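Local coordinates for protein receptor-type adenylate cyclase gresag 4.1 (Trypanosoma brucei, PDB 1FX2) that catalyses the conversion of ATP to 3',5'-cyclic AMP and diphosphate with magnesium as cofactor, as the catalytic domain of a trypanosomal receptor-type class III adenylyl cyclase, at residues A[97-102]-A[131-136]. Numbering follows the deposited sequence.
Sequences DSYREF and GLRVRV. With SO4 (sulfate ion), chain B.
Helix 94-109 is tied by Tyr-99 to the lead-in of strand 134-141, a central strand of the mixed sheet, through the backbone and side chain of Arg-133. The tyrosine and arginine side chains run past each other in opposite directions, the arginine's methylenes lying over one face of the ring. CD of Arg-133 sits 3.6 Å from the centroid of the Tyr-99 ring and only 11° off its normal, which identifies a CH-pi contact over the ring centre. An arginine chain extended from CG to NE carries the guanidinium beyond the ring toward the helix, where one guanidinium face lies over CB of Tyr-99, CZ to CB 3.6 Å; the ring and guanidinium planes are 13° apart. At the other end of the tyrosine, N of Arg-133 donates to OH at 3.1 Å with an N-H...O angle of 165°, while the same hydroxyl is hydrogen-bonded to the carbonyl of Glu-21. O of Gly-131 approaches the ring edge, 3.5 Å from CE1.

In this class III cyclase fold Gly-131 to Val-134 line a pocket holding a dithiothreitol, probably from the crystallisation liquor and hydrogen-bonded to O of Leu-132, and the strand enters the sheet beside strand 13-20, whose Asp-19 is a predicted magnesium ligand. The buried Arg-133 guanidinium is held by a salt bridge to Glu-103 and hydrogen bonds to Tyr-125 and Thr-117. Farther along, NH1 of Arg-135 donates to O3 of a sulfate, probably also from the liquor, at 3.0 Å. On the helix, NH2 of Arg-100 forms a salt bridge to OD1 of Asp-97 at 2.9 Å.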
ATOM      1  N   ASP A  97      29.293  12.520   7.781  1.00  8.71           N
ATOM      2  CA  ASP A  97      30.373  12.033   6.891  1.00  9.74           C
ATOM      3  C   ASP A  97      30.380  10.540   6.813  1.00  8.02           C
ATOM      4  O   ASP A  97      30.540   9.987   5.720  1.00  9.79           O
ATOM      5  CB  ASP A  97      31.749  12.504   7.474  1.00 11.34           C
ATOM      6  CG  ASP A  97      31.987  13.993   7.297  1.00 18.84           C
ATOM      7  OD1 ASP A  97      31.242  14.684   6.601  1.00 18.02           O
ATOM      8  OD2 ASP A  97      32.926  14.496   7.946  1.00 23.61           O
ATOM      9  N   SER A  98      30.169   9.831   7.943  1.00  8.03           N
ATOM     10  CA  SER A  98      30.124   8.360   7.888  1.00  9.38           C
ATOM     11  C   SER A  98      28.952   7.847   7.022  1.00  8.53           C
ATOM     12  O   SER A  98      29.182   6.991   6.168  1.00  8.86           O
ATOM     13  CB  SER A  98      29.932   7.739   9.275  1.00  8.62           C
ATOM     14  OG  SER A  98      31.195   7.908   9.993  1.00 12.51           O
ATOM     15  N   TYR A  99      27.755   8.394   7.172  1.00  7.88           N
ATOM     16  CA  TYR A  99      26.669   7.890   6.345  1.00  7.38           C
ATOM     17  C   TYR A  99      26.940   8.115   4.891  1.00  8.25           C
ATOM     18  O   TYR A  99      26.560   7.243   4.101  1.00  9.51           O
ATOM     19  CB  TYR A  99      25.366   8.602   6.731  1.00  7.30           C
ATOM     20  CG  TYR A  99      24.698   8.020   8.009  1.00  6.95           C
ATOM     21  CD1 TYR A  99      24.388   8.896   9.089  1.00  6.58           C
ATOM     22  CD2 TYR A  99      24.297   6.654   8.086  1.00  7.33           C
ATOM     23  CE1 TYR A  99      23.718   8.417  10.201  1.00  7.93           C
ATOM     24  CE2 TYR A  99      23.619   6.182   9.208  1.00  7.60           C
ATOM     25  CZ  TYR A  99      23.336   7.099  10.237  1.00  5.93           C
ATOM     26  OH  TYR A  99      22.630   6.666  11.359  1.00  7.07           O
ATOM     27  N   ARG A 100      27.460   9.290   4.531  1.00  8.70           N
ATOM     28  CA  ARG A 100      27.769   9.556   3.132  1.00  7.88           C
ATOM     29  C   ARG A 100      28.822   8.583   2.582  1.00 11.49           C
ATOM     30  O   ARG A 100      28.618   8.074   1.494  1.00  9.98           O
ATOM     31  CB  ARG A 100      28.139  11.016   2.958  1.00  9.66           C
ATOM     32  CG  ARG A 100      26.921  11.897   3.155  1.00 10.71           C
ATOM     33  CD  ARG A 100      27.205  13.342   2.884  1.00 13.75           C
ATOM     34  NE  ARG A 100      27.995  13.894   3.999  1.00 18.15           N
ATOM     35  CZ  ARG A 100      27.974  15.141   4.414  1.00 18.28           C
ATOM     36  NH1 ARG A 100      27.266  16.063   3.757  1.00 23.00           N
ATOM     37  NH2 ARG A 100      28.689  15.448   5.483  1.00 17.90           N
ATOM     38  N   GLU A 101      29.878   8.328   3.369  0.50  9.80           N
ATOM     39  CA  GLU A 101      30.901   7.370   2.900  0.50  8.59           C
ATOM     40  C   GLU A 101      30.285   6.008   2.715  1.00 11.41           C
ATOM     41  O   GLU A 101      30.625   5.267   1.763  1.00 11.61           O
ATOM     42  CB  GLU A 101      32.053   7.348   3.903  0.50 10.17           C
ATOM     43  CG  GLU A 101      32.918   8.552   3.907  0.50  7.93           C
ATOM     44  CD  GLU A 101      33.754   8.735   5.202  1.00 34.67           C
ATOM     45  OE1 GLU A 101      33.796   7.785   6.034  1.00 39.96           O
ATOM     46  OE2 GLU A 101      34.374   9.837   5.400  1.00 38.03           O
ATOM     47  N   PHE A 102      29.431   5.582   3.651  1.00  9.21           N
ATOM     48  CA  PHE A 102      28.800   4.277   3.504  1.00  9.49           C
ATOM     49  C   PHE A 102      28.028   4.226   2.178  1.00 12.05           C
ATOM     50  O   PHE A 102      28.051   3.203   1.469  1.00 11.33           O
ATOM     51  CB  PHE A 102      27.794   3.913   4.628  1.00 10.14           C
ATOM     52  CG  PHE A 102      28.344   3.949   6.021  1.00 10.61           C
ATOM     53  CD1 PHE A 102      27.525   4.323   7.091  1.00 11.86           C
ATOM     54  CD2 PHE A 102      29.650   3.554   6.286  1.00 14.01           C
ATOM     55  CE1 PHE A 102      27.968   4.314   8.395  1.00 12.20           C
ATOM     56  CE2 PHE A 102      30.158   3.531   7.638  1.00 13.77           C
ATOM     57  CZ  PHE A 102      29.284   3.923   8.667  1.00 15.38           C
ATOM     58  N   GLY A 131      22.849  14.399  11.306  1.00  7.13           N
ATOM     59  CA  GLY A 131      22.963  13.559  12.468  1.00  8.08           C
ATOM     60  C   GLY A 131      22.491  12.134  12.335  1.00  7.38           C
ATOM     61  O   GLY A 131      22.539  11.554  11.255  1.00  7.19           O
ATOM     62  N   LEU A 132      22.133  11.517  13.479  1.00  7.63           N
ATOM     63  CA  LEU A 132      21.710  10.096  13.450  1.00  6.20           C
ATOM     64  C   LEU A 132      20.500   9.906  12.541  1.00  5.75           C
ATOM     65  O   LEU A 132      19.541  10.698  12.615  1.00  8.27           O
ATOM     66  CB  LEU A 132      21.322   9.706  14.911  1.00  7.44           C
ATOM     67  CG  LEU A 132      22.465   9.750  15.895  1.00  8.24           C
ATOM     68  CD1 LEU A 132      21.830   9.441  17.278  1.00  9.88           C
ATOM     69  CD2 LEU A 132      23.613   8.744  15.581  1.00  8.92           C
ATOM     70  N   ARG A 133      20.511   8.872  11.725  1.00  6.43           N
ATOM     71  CA  ARG A 133      19.366   8.615  10.820  1.00  6.53           C
ATOM     72  C   ARG A 133      18.559   7.439  11.394  1.00  7.81           C
ATOM     73  O   ARG A 133      19.097   6.304  11.551  1.00  9.26           O
ATOM     74  CB  ARG A 133      19.919   8.260   9.407  1.00  7.13           C
ATOM     75  CG  ARG A 133      20.630   9.406   8.716  1.00  6.56           C
ATOM     76  CD  ARG A 133      21.181   8.943   7.383  1.00  7.38           C
ATOM     77  NE  ARG A 133      21.919  10.085   6.764  1.00  7.92           N
ATOM     78  CZ  ARG A 133      22.341  10.017   5.502  1.00  9.17           C
ATOM     79  NH1 ARG A 133      22.122   8.931   4.773  1.00 11.15           N
ATOM     80  NH2 ARG A 133      23.069  11.029   5.018  1.00  7.75           N
ATOM     81  N   VAL A 134      17.338   7.718  11.769  1.00  6.92           N
ATOM     82  CA  VAL A 134      16.526   6.728  12.523  1.00  6.34           C
ATOM     83  C   VAL A 134      15.483   6.203  11.537  1.00  5.58           C
ATOM     84  O   VAL A 134      14.830   6.963  10.810  1.00  7.16           O
ATOM     85  CB  VAL A 134      15.790   7.502  13.608  1.00  7.82           C
ATOM     86  CG1 VAL A 134      14.841   6.548  14.388  1.00  7.53           C
ATOM     87  CG2 VAL A 134      16.811   8.051  14.621  1.00 10.32           C
ATOM     88  N   ARG A 135      15.434   4.853  11.477  1.00  5.98           N
ATOM     89  CA  ARG A 135      14.361   4.183  10.698  1.00  4.82           C
ATOM     90  C   ARG A 135      13.198   3.909  11.604  1.00  5.96           C
ATOM     91  O   ARG A 135      13.365   3.656  12.805  1.00  6.59           O
ATOM     92  CB  ARG A 135      14.872   2.859  10.071  1.00  7.75           C
ATOM     93  CG  ARG A 135      15.437   1.897  11.053  1.00  9.02           C
ATOM     94  CD  ARG A 135      15.624   0.493  10.302  1.00 11.23           C
ATOM     95  NE  ARG A 135      16.195  -0.479  11.201  1.00 13.50           N
ATOM     96  CZ  ARG A 135      17.493  -0.652  11.304  1.00 12.43           C
ATOM     97  NH1 ARG A 135      18.340   0.080  10.542  1.00 12.26           N
ATOM     98  NH2 ARG A 135      17.976  -1.563  12.173  1.00 15.52           N
ATOM     99  N   VAL A 136      11.978   4.033  11.046  1.00  6.33           N
ATOM    100  CA  VAL A 136      10.765   3.869  11.861  1.00  6.49           C
ATOM    101  C   VAL A 136       9.742   3.034  11.106  1.00  6.68           C
ATOM    102  O   VAL A 136       9.558   3.235   9.862  1.00  7.68           O
ATOM    103  CB  VAL A 136      10.135   5.281  12.099  1.00  6.73           C
ATOM    104  CG1 VAL A 136       8.895   5.202  13.012  1.00  9.00           C
ATOM    105  CG2 VAL A 136      11.175   6.243  12.778  1.00  8.12           C
TER
HETATM  106  S   SO4 B1123      21.530  -1.873  10.561  1.00 17.76           S
HETATM  107  O1  SO4 B1123      22.962  -2.052  10.525  1.00 23.52           O
HETATM  108  O2  SO4 B1123      20.942  -2.188  11.867  1.00 18.92           O
HETATM  109  O3  SO4 B1123      21.198  -0.538  10.137  1.00 14.73           O
HETATM  110  O4  SO4 B1123      20.956  -2.806   9.557  1.00 27.16           O